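Local coordinates for cyclopropane mycolic acid synthase 3 (Mycobacterium tuberculosis, PDB 1L1E), which probably converts a double bond at the proximal position of alpha mycolic acids into a cyclopropane ring, using a methylene group from S-adenosyl-L-methionine, at residues V134-F139 with L165-V170; T67-G72 with V91-S96. One frame throughout, in Å; residues are numbered along the deposited sequence.

Contact 1. Residues V134-F139 with L165-V170; sequences VSIGAF and LLHTIV. With SAH (S-adenosyl-L-homocysteine), chain D; CO3 (carbonate ion), chain C.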
ATOM      1  N   VAL A 134      -4.108  -5.542  -8.284  1.00 18.60           N
ATOM      2  CA  VAL A 134      -4.086  -5.228  -6.868  1.00 17.91           C
ATOM      3  C   VAL A 134      -3.028  -4.142  -6.680  1.00 19.22           C
ATOM      4  O   VAL A 134      -1.928  -4.227  -7.239  1.00 21.70           O
ATOM      5  CB  VAL A 134      -3.713  -6.479  -6.012  1.00 20.50           C
ATOM      6  CG1 VAL A 134      -2.300  -6.973  -6.371  1.00 20.01           C
ATOM      7  CG2 VAL A 134      -3.795  -6.137  -4.530  1.00 20.34           C
ATOM      8  N   SER A 135      -3.362  -3.110  -5.913  1.00 16.78           N
ATOM      9  CA  SER A 135      -2.426  -2.020  -5.653  1.00 17.27           C
ATOM     10  C   SER A 135      -2.603  -1.599  -4.198  1.00 16.55           C
ATOM     11  O   SER A 135      -3.643  -1.060  -3.821  1.00 16.67           O
ATOM     12  CB  SER A 135      -2.702  -0.833  -6.574  1.00 17.00           C
ATOM     13  OG  SER A 135      -1.700   0.160  -6.409  1.00 17.39           O
ATOM     14  N   ILE A 136      -1.585  -1.851  -3.386  1.00 15.34           N
ATOM     15  CA  ILE A 136      -1.660  -1.557  -1.966  1.00 15.90           C
ATOM     16  C   ILE A 136      -0.590  -0.582  -1.509  1.00 16.55           C
ATOM     17  O   ILE A 136       0.594  -0.910  -1.510  1.00 18.36           O
ATOM     18  CB  ILE A 136      -1.536  -2.878  -1.148  1.00 15.95           C
ATOM     19  CG1 ILE A 136      -2.688  -3.815  -1.503  1.00 15.74           C
ATOM     20  CG2 ILE A 136      -1.552  -2.593   0.339  1.00 17.77           C
ATOM     21  CD1 ILE A 136      -2.501  -5.237  -0.961  1.00 16.21           C
ATOM     22  N   GLY A 137      -1.020   0.616  -1.117  0.81 13.92           N
ATOM     23  CA  GLY A 137      -0.101   1.624  -0.633  0.81 14.47           C
ATOM     24  C   GLY A 137       0.793   2.251  -1.687  0.81 16.35           C
ATOM     25  O   GLY A 137       1.857   2.790  -1.358  0.81 16.19           O
ATOM     26  N   ALA A 138       0.384   2.190  -2.947  0.84 15.52           N
ATOM     27  CA  ALA A 138       1.189   2.787  -4.018  0.84 15.94           C
ATOM     28  C   ALA A 138       0.605   4.124  -4.467  0.84 15.96           C
ATOM     29  O   ALA A 138       1.335   5.090  -4.713  0.84 17.66           O
ATOM     30  CB  ALA A 138       1.255   1.851  -5.200  0.84 16.66           C
ATOM     31  N   PHE A 139      -0.719   4.144  -4.583  0.84 13.98           N
ATOM     32  CA  PHE A 139      -1.494   5.298  -5.023  0.84 17.05           C
ATOM     33  C   PHE A 139      -1.112   6.628  -4.366  0.84 16.37           C
ATOM     34  O   PHE A 139      -1.185   7.676  -5.003  0.84 13.57           O
ATOM     35  CB  PHE A 139      -2.977   5.005  -4.775  0.84 18.31           C
ATOM     36  CG  PHE A 139      -3.911   5.918  -5.498  1.00 17.74           C
ATOM     37  CD1 PHE A 139      -4.216   5.702  -6.830  1.00 19.60           C
ATOM     38  CD2 PHE A 139      -4.485   6.998  -4.847  1.00 14.11           C
ATOM     39  CE1 PHE A 139      -5.088   6.557  -7.510  1.00 22.62           C
ATOM     40  CE2 PHE A 139      -5.353   7.858  -5.509  1.00 19.82           C
ATOM     41  CZ  PHE A 139      -5.658   7.640  -6.843  1.00 18.84           C
ATOM     42  N   LEU A 165      -8.297  -3.995  -6.941  1.00 17.65           N
ATOM     43  CA  LEU A 165      -8.453  -3.701  -5.527  1.00 15.32           C
ATOM     44  C   LEU A 165      -7.458  -2.580  -5.311  1.00 17.78           C
ATOM     45  O   LEU A 165      -6.255  -2.785  -5.441  1.00 16.44           O
ATOM     46  CB  LEU A 165      -8.081  -4.904  -4.652  1.00 15.22           C
ATOM     47  CG  LEU A 165      -8.261  -4.755  -3.127  1.00 16.36           C
ATOM     48  CD1 LEU A 165      -7.222  -3.810  -2.556  1.00 16.27           C
ATOM     49  CD2 LEU A 165      -9.678  -4.251  -2.813  1.00 17.49           C
ATOM     50  N   LEU A 166      -7.969  -1.395  -4.996  1.00 15.20           N
ATOM     51  CA  LEU A 166      -7.145  -0.222  -4.772  1.00 14.96           C
ATOM     52  C   LEU A 166      -7.179   0.063  -3.272  1.00 16.37           C
ATOM     53  O   LEU A 166      -8.227   0.379  -2.730  1.00 18.38           O
ATOM     54  CB  LEU A 166      -7.739   0.974  -5.532  1.00 15.54           C
ATOM     55  CG  LEU A 166      -6.853   2.093  -6.084  1.00 18.28           C
ATOM     56  CD1 LEU A 166      -7.651   3.403  -6.085  1.00 16.41           C
ATOM     57  CD2 LEU A 166      -5.599   2.244  -5.273  1.00 18.26           C
ATOM     58  N   HIS A 167      -6.027  -0.046  -2.622  1.00 15.11           N
ATOM     59  CA  HIS A 167      -5.890   0.178  -1.192  1.00 19.24           C
ATOM     60  C   HIS A 167      -5.019   1.419  -1.029  1.00 17.98           C
ATOM     61  O   HIS A 167      -3.882   1.454  -1.497  1.00 20.81           O
ATOM     62  CB  HIS A 167      -5.259  -1.079  -0.567  1.00 19.08           C
ATOM     63  CG  HIS A 167      -4.696  -0.884   0.804  1.00 22.41           C
ATOM     64  ND1 HIS A 167      -4.808  -1.845   1.786  1.00 23.14           N
ATOM     65  CD2 HIS A 167      -3.949   0.111   1.336  1.00 23.72           C
ATOM     66  CE1 HIS A 167      -4.151  -1.450   2.860  1.00 24.06           C
ATOM     67  NE2 HIS A 167      -3.620  -0.266   2.614  1.00 22.35           N
ATOM     68  N   THR A 168      -5.559   2.442  -0.373  1.00 14.28           N
ATOM     69  CA  THR A 168      -4.828   3.692  -0.210  1.00 15.63           C
ATOM     70  C   THR A 168      -5.316   4.531   0.960  1.00 12.94           C
ATOM     71  O   THR A 168      -6.460   4.405   1.393  1.00 10.54           O
ATOM     72  CB  THR A 168      -4.976   4.564  -1.484  1.00 15.95           C
ATOM     73  OG1 THR A 168      -4.423   3.862  -2.603  1.00 23.85           O
ATOM     74  CG2 THR A 168      -4.266   5.892  -1.322  1.00 11.63           C
ATOM     75  N   ILE A 169      -4.419   5.375   1.456  0.80 12.52           N
ATOM     76  CA  ILE A 169      -4.707   6.303   2.530  0.80 16.33           C
ATOM     77  C   ILE A 169      -5.655   7.324   1.906  0.80 18.01           C
ATOM     78  O   ILE A 169      -5.499   7.687   0.740  0.80 18.69           O
ATOM     79  CB  ILE A 169      -3.403   7.032   2.999  0.80 16.50           C
ATOM     80  CG1 ILE A 169      -2.555   6.080   3.848  1.00 17.53           C
ATOM     81  CG2 ILE A 169      -3.736   8.313   3.775  1.00 14.97           C
ATOM     82  CD1 ILE A 169      -1.141   6.586   4.099  1.00 21.13           C
ATOM     83  N   VAL A 170      -6.645   7.764   2.669  1.00 19.94           N
ATOM     84  CA  VAL A 170      -7.598   8.782   2.177  1.00 20.81           C
ATOM     85  C   VAL A 170      -7.904   9.781   3.285  1.00 22.46           C
ATOM     86  O   VAL A 170      -7.696   9.500   4.470  1.00 23.37           O
ATOM     87  CB  VAL A 170      -8.915   8.137   1.737  1.00 21.76           C
ATOM     88  CG1 VAL A 170      -8.743   7.149   0.581  1.00 20.97           C
ATOM     89  CG2 VAL A 170      -9.603   7.364   2.862  1.00 19.59           C
TER
HETATM   90  N   SAH D 900       2.442  -2.871  -2.016  1.00 16.83           N
HETATM   91  CA  SAH D 900       3.610  -3.151  -1.179  1.00 18.42           C
HETATM   92  CB  SAH D 900       4.571  -1.942  -1.161  1.00 18.35           C
HETATM   93  CG  SAH D 900       3.979  -0.603  -0.713  1.00 17.75           C
HETATM   94  SD  SAH D 900       5.166   0.750  -0.716  1.00 20.84           S
HETATM   95  C   SAH D 900       3.179  -3.478   0.261  1.00 17.57           C
HETATM   96  O   SAH D 900       1.972  -3.491   0.517  1.00 19.20           O
HETATM   97  OXT SAH D 900       4.054  -3.687   1.113  1.00 21.09           O
HETATM   98  C5' SAH D 900       4.784   1.546  -2.314  1.00 18.94           C
HETATM   99  C4' SAH D 900       5.158   0.725  -3.554  1.00 17.12           C
HETATM  100  O4' SAH D 900       4.591   1.277  -4.776  1.00 18.47           O
HETATM  101  C3' SAH D 900       6.662   0.662  -3.809  1.00 20.48           C
HETATM  102  O3' SAH D 900       6.964  -0.662  -4.306  1.00 15.59           O
HETATM  103  C2' SAH D 900       6.883   1.713  -4.863  1.00 18.40           C
HETATM  104  O2' SAH D 900       8.130   1.540  -5.540  1.00 18.97           O
HETATM  105  C1' SAH D 900       5.669   1.513  -5.719  1.00 18.69           C
HETATM  106  N9  SAH D 900       5.344   2.651  -6.606  1.00 20.18           N
HETATM  107  C8  SAH D 900       5.222   3.979  -6.345  1.00 22.28           C
HETATM  108  N7  SAH D 900       4.913   4.752  -7.333  1.00 20.55           N
HETATM  109  C5  SAH D 900       4.811   3.858  -8.392  1.00 21.83           C
HETATM  110  C6  SAH D 900       4.498   4.008  -9.783  1.00 24.16           C
HETATM  111  N6  SAH D 900       4.216   5.194 -10.344  1.00 22.68           N
HETATM  112  N1  SAH D 900       4.488   2.871 -10.568  1.00 23.63           N
HETATM  113  C2  SAH D 900       4.768   1.668 -10.008  1.00 25.00           C
HETATM  114  N3  SAH D 900       5.072   1.408  -8.719  1.00 21.53           N
HETATM  115  C4  SAH D 900       5.077   2.559  -7.959  1.00 21.22           C
HETATM  116  C   CO3 C 903      -1.205   2.207   3.185  1.00 21.11           C
HETATM  117  O1  CO3 C 903      -2.094   2.660   2.070  1.00 24.73           O
HETATM  118  O2  CO3 C 903      -0.117   2.948   3.539  1.00 26.08           O
HETATM  119  O3  CO3 C 903      -1.498   1.064   3.845  1.00 19.54           O
HETATM  120  O   HOH W   1      -2.282   1.643  -4.080  1.00 18.07           O
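Ile136 sets its CG2 methyl over the middle of the His167 imidazole, 3.5 Å from the ring centroid and just 7° off the normal, a CH-pi contact. With CG of His167 anti to the backbone N (chi1 163°), the ring carries NE2 to the bound carbonate and donates to its O3 at 2.8 Å; ND1 is hydrogen-bonded to Gln282, so both nitrogens help to fix the ring's rotation. The backbone O of His167 is just as occupied: Gly137 N (3.0 Å) and Thr168 OG1 (2.7 Å) reach it from opposite faces of the carbonyl plane, and a water donates to it while accepting from Ala138 N. Past the strand end the chain folds back and brings Phe139 against the sheet face that bears Leu166. There Leu166 CD2 packs on Phe139 CB at 3.8 Å, CD1 hangs over the rim of one ring face, and Thr168 CG2 lies 3.7 Å from Phe139 CD2. Earlier in the strands, Leu165 O takes the amide of Ser135 at 2.9 Å, in parallel pairing. Ile136 O accepts the amino N of S-adenosyl-L-homocysteine at 2.7 Å. Strand 67-71 flanks the pair beyond Val134 and strand 279-286 beyond Leu166, helix 45-58 covers Ile136 and Leu165, and Tyr147, where the crossover helix 147-157 begins, stacks on Phe139.

Contact 2. Residues T67-G72 with V91-S96; sequences TLLDIG and VGLTLS. With SAH (S-adenosyl-L-homocysteine), chain D.
Asp70 is tied to the neighbouring strand by both ends of its backbone: its N donates to Val91 O at 2.8 Å and its O accepts from Leu93 N at 3.0 Å, both fairly straight. The bonds that flank this pair are more bent. Val91 N reaches Leu68 O at 2.9 Å with an angle of 131° at the hydrogen, and Gly72 N meets Leu93 O at 2.8 Å with 130°, tilted from the carbonyl plane, as the first strand turns off into its loop. Leu69 and Ile71 direct their backbone groups the other way, to strand 132-136, and the O of Ile71 also takes the hydroxyl of Ser135. On the face these two share with Leu93, Leu69 CD1 rests 3.9 Å from Leu93 CG. Parallel pairing joined through helix 77-86 makes this the first beta-alpha-beta unit of the Rossmann-like methyltransferase fold, and the polar groups at the C-terminal ends of its strands serve the cofactor product. Gly72 O accepts the amino N of S-adenosyl-L-homocysteine at 2.7 Å, and Leu95 N donates to the ribose O2' at 3.2 Å. Thr94 OG1 makes a weak bond to that same hydroxyl while accepting from Ser96 N at 2.9 Å, an ST turn; with OG1 anti to the backbone N (chi1 168°), it stands within range of both. Beside it the Leu95 side chain packs on the adenine, and Ser96 OG, at the N-cap of helix 97-109, takes the amide of Gln99.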
ATOM      1  N   THR A  67      -3.889 -14.325 -14.391  1.00 24.67           N
ATOM      2  CA  THR A  67      -2.699 -13.501 -14.252  1.00 23.02           C
ATOM      3  C   THR A  67      -3.082 -12.306 -13.379  1.00 22.36           C
ATOM      4  O   THR A  67      -4.109 -11.664 -13.599  1.00 22.46           O
ATOM      5  CB  THR A  67      -2.197 -12.983 -15.623  1.00 24.98           C
ATOM      6  OG1 THR A  67      -1.967 -14.090 -16.507  1.00 23.99           O
ATOM      7  CG2 THR A  67      -0.897 -12.194 -15.453  1.00 24.63           C
ATOM      8  N   LEU A  68      -2.267 -12.031 -12.371  1.00 21.73           N
ATOM      9  CA  LEU A  68      -2.505 -10.912 -11.482  1.00 20.40           C
ATOM     10  C   LEU A  68      -1.374  -9.905 -11.615  1.00 20.24           C
ATOM     11  O   LEU A  68      -0.205 -10.285 -11.667  1.00 20.37           O
ATOM     12  CB  LEU A  68      -2.583 -11.385 -10.029  1.00 19.09           C
ATOM     13  CG  LEU A  68      -2.371 -10.269  -8.993  1.00 19.98           C
ATOM     14  CD1 LEU A  68      -3.602  -9.361  -8.946  1.00 16.43           C
ATOM     15  CD2 LEU A  68      -2.090 -10.885  -7.614  1.00 15.37           C
ATOM     16  N   LEU A  69      -1.740  -8.627 -11.691  1.00 17.84           N
ATOM     17  CA  LEU A  69      -0.783  -7.534 -11.762  1.00 18.76           C
ATOM     18  C   LEU A  69      -0.761  -6.831 -10.408  1.00 19.64           C
ATOM     19  O   LEU A  69      -1.813  -6.432  -9.888  1.00 18.71           O
ATOM     20  CB  LEU A  69      -1.196  -6.504 -12.828  1.00 17.88           C
ATOM     21  CG  LEU A  69      -0.399  -5.196 -12.793  1.00 17.56           C
ATOM     22  CD1 LEU A  69       1.054  -5.453 -13.144  1.00 15.98           C
ATOM     23  CD2 LEU A  69      -1.020  -4.188 -13.766  1.00 19.50           C
ATOM     24  N   ASP A  70       0.429  -6.681  -9.843  1.00 20.72           N
ATOM     25  CA  ASP A  70       0.595  -5.991  -8.568  1.00 21.14           C
ATOM     26  C   ASP A  70       1.258  -4.662  -8.882  1.00 19.28           C
ATOM     27  O   ASP A  70       2.436  -4.629  -9.231  1.00 19.34           O
ATOM     28  CB  ASP A  70       1.519  -6.754  -7.624  1.00 18.60           C
ATOM     29  CG  ASP A  70       1.555  -6.140  -6.229  1.00 24.28           C
ATOM     30  OD1 ASP A  70       1.462  -4.896  -6.121  1.00 24.29           O
ATOM     31  OD2 ASP A  70       1.684  -6.893  -5.240  1.00 19.06           O
ATOM     32  N   ILE A  71       0.508  -3.573  -8.764  1.00 15.49           N
ATOM     33  CA  ILE A  71       1.075  -2.260  -9.029  1.00 17.43           C
ATOM     34  C   ILE A  71       1.699  -1.679  -7.770  1.00 15.56           C
ATOM     35  O   ILE A  71       0.994  -1.289  -6.842  1.00 18.21           O
ATOM     36  CB  ILE A  71       0.010  -1.305  -9.600  1.00 16.01           C
ATOM     37  CG1 ILE A  71      -0.487  -1.858 -10.938  1.00 17.12           C
ATOM     38  CG2 ILE A  71       0.613   0.092  -9.779  1.00 17.29           C
ATOM     39  CD1 ILE A  71      -1.404  -0.917 -11.728  1.00 18.74           C
ATOM     40  N   GLY A  72       3.032  -1.620  -7.758  1.00 16.25           N
ATOM     41  CA  GLY A  72       3.767  -1.133  -6.602  1.00 17.34           C
ATOM     42  C   GLY A  72       3.898  -2.300  -5.644  1.00 18.77           C
ATOM     43  O   GLY A  72       3.452  -2.241  -4.491  1.00 16.36           O
ATOM     44  N   VAL A  91       2.684 -10.640 -11.974  1.00 22.97           N
ATOM     45  CA  VAL A  91       3.572  -9.654 -12.577  1.00 20.79           C
ATOM     46  C   VAL A  91       3.507  -8.464 -11.624  1.00 21.35           C
ATOM     47  O   VAL A  91       2.419  -8.045 -11.221  1.00 21.00           O
ATOM     48  CB  VAL A  91       3.094  -9.193 -13.975  1.00 24.44           C
ATOM     49  CG1 VAL A  91       4.041  -8.132 -14.522  1.00 24.46           C
ATOM     50  CG2 VAL A  91       3.040 -10.368 -14.933  1.00 27.37           C
ATOM     51  N   GLY A  92       4.661  -7.935 -11.248  1.00 17.81           N
ATOM     52  CA  GLY A  92       4.662  -6.808 -10.344  1.00 22.72           C
ATOM     53  C   GLY A  92       5.523  -5.662 -10.831  1.00 22.99           C
ATOM     54  O   GLY A  92       6.602  -5.871 -11.392  1.00 23.66           O
ATOM     55  N   LEU A  93       5.038  -4.445 -10.621  1.00 19.79           N
ATOM     56  CA  LEU A  93       5.783  -3.260 -11.013  1.00 20.92           C
ATOM     57  C   LEU A  93       6.202  -2.540  -9.753  1.00 21.60           C
ATOM     58  O   LEU A  93       5.450  -2.499  -8.772  1.00 21.63           O
ATOM     59  CB  LEU A  93       4.916  -2.326 -11.850  1.00 19.91           C
ATOM     60  CG  LEU A  93       4.068  -3.024 -12.901  1.00 18.39           C
ATOM     61  CD1 LEU A  93       3.188  -2.010 -13.623  1.00 20.41           C
ATOM     62  CD2 LEU A  93       4.986  -3.753 -13.860  1.00 19.92           C
ATOM     63  N   THR A  94       7.415  -1.997  -9.786  1.00 20.28           N
ATOM     64  CA  THR A  94       7.973  -1.234  -8.682  1.00 21.16           C
ATOM     65  C   THR A  94       8.964  -0.219  -9.251  1.00 21.10           C
ATOM     66  O   THR A  94       9.498  -0.419 -10.348  1.00 18.33           O
ATOM     67  CB  THR A  94       8.728  -2.139  -7.678  1.00 22.46           C
ATOM     68  OG1 THR A  94       9.479  -1.314  -6.779  1.00 25.63           O
ATOM     69  CG2 THR A  94       9.689  -3.097  -8.409  1.00 21.66           C
ATOM     70  N   LEU A  95       9.184   0.866  -8.508  1.00 20.23           N
ATOM     71  CA  LEU A  95      10.132   1.916  -8.881  1.00 21.92           C
ATOM     72  C   LEU A  95      11.403   1.753  -8.056  1.00 21.13           C
ATOM     73  O   LEU A  95      12.346   2.530  -8.191  1.00 20.41           O
ATOM     74  CB  LEU A  95       9.544   3.305  -8.594  1.00 23.54           C
ATOM     75  CG  LEU A  95       8.314   3.770  -9.373  1.00 23.47           C
ATOM     76  CD1 LEU A  95       7.951   5.202  -8.970  1.00 23.16           C
ATOM     77  CD2 LEU A  95       8.612   3.716 -10.861  1.00 21.62           C
ATOM     78  N   SER A  96      11.425   0.732  -7.203  1.00 21.98           N
ATOM     79  CA  SER A  96      12.563   0.496  -6.330  1.00 21.27           C
ATOM     80  C   SER A  96      13.544  -0.562  -6.801  1.00 22.96           C
ATOM     81  O   SER A  96      13.190  -1.726  -6.977  1.00 21.55           O
ATOM     82  CB  SER A  96      12.081   0.124  -4.920  1.00 20.92           C
ATOM     83  OG  SER A  96      13.162  -0.403  -4.167  1.00 18.94           O
TER
HETATM   84  N   SAH D 900       2.442  -2.871  -2.016  1.00 16.83           N
HETATM   85  CA  SAH D 900       3.610  -3.151  -1.179  1.00 18.42           C
HETATM   86  CB  SAH D 900       4.571  -1.942  -1.161  1.00 18.35           C
HETATM   87  CG  SAH D 900       3.979  -0.603  -0.713  1.00 17.75           C
HETATM   88  SD  SAH D 900       5.166   0.750  -0.716  1.00 20.84           S
HETATM   89  C   SAH D 900       3.179  -3.478   0.261  1.00 17.57           C
HETATM   90  O   SAH D 900       1.972  -3.491   0.517  1.00 19.20           O
HETATM   91  OXT SAH D 900       4.054  -3.687   1.113  1.00 21.09           O
HETATM   92  C5' SAH D 900       4.784   1.546  -2.314  1.00 18.94           C
HETATM   93  C4' SAH D 900       5.158   0.725  -3.554  1.00 17.12           C
HETATM   94  O4' SAH D 900       4.591   1.277  -4.776  1.00 18.47           O
HETATM   95  C3' SAH D 900       6.662   0.662  -3.809  1.00 20.48           C
HETATM   96  O3' SAH D 900       6.964  -0.662  -4.306  1.00 15.59           O
HETATM   97  C2' SAH D 900       6.883   1.713  -4.863  1.00 18.40           C
HETATM   98  O2' SAH D 900       8.130   1.540  -5.540  1.00 18.97           O
HETATM   99  C1' SAH D 900       5.669   1.513  -5.719  1.00 18.69           C
HETATM  100  N9  SAH D 900       5.344   2.651  -6.606  1.00 20.18           N
HETATM  101  C8  SAH D 900       5.222   3.979  -6.345  1.00 22.28           C
HETATM  102  N7  SAH D 900       4.913   4.752  -7.333  1.00 20.55           N
HETATM  103  C5  SAH D 900       4.811   3.858  -8.392  1.00 21.83           C
HETATM  104  C6  SAH D 900       4.498   4.008  -9.783  1.00 24.16           C
HETATM  105  N6  SAH D 900       4.216   5.194 -10.344  1.00 22.68           N
HETATM  106  N1  SAH D 900       4.488   2.871 -10.568  1.00 23.63           N
HETATM  107  C2  SAH D 900       4.768   1.668 -10.008  1.00 25.00           C
HETATM  108  N3  SAH D 900       5.072   1.408  -8.719  1.00 21.53           N
HETATM  109  C4  SAH D 900       5.077   2.559  -7.959  1.00 21.22           C

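Overall arrangement
Both contacts are buried pairings of parallel strands in one sheet, where strands 67-71 and 132-136 lie side by side: Val134 N and O pair with Leu69 O and Ile71 N, joining contact 2 to contact 1. Contact 1 lies deeper, its centre about 5 Å from the centre of the chain, against about 12 Å for the centre of contact 2. The C-terminal end of contact 1 is richer in side-chain chemistry, with an imidazole, a bridging water and a carbonate, whereas contact 2 relies mainly on backbone groups and Thr94 to hold the ribose side. They converge on S-adenosyl-L-homocysteine, whose amino N is shared by Ile136 O of one and Gly72 O of the other.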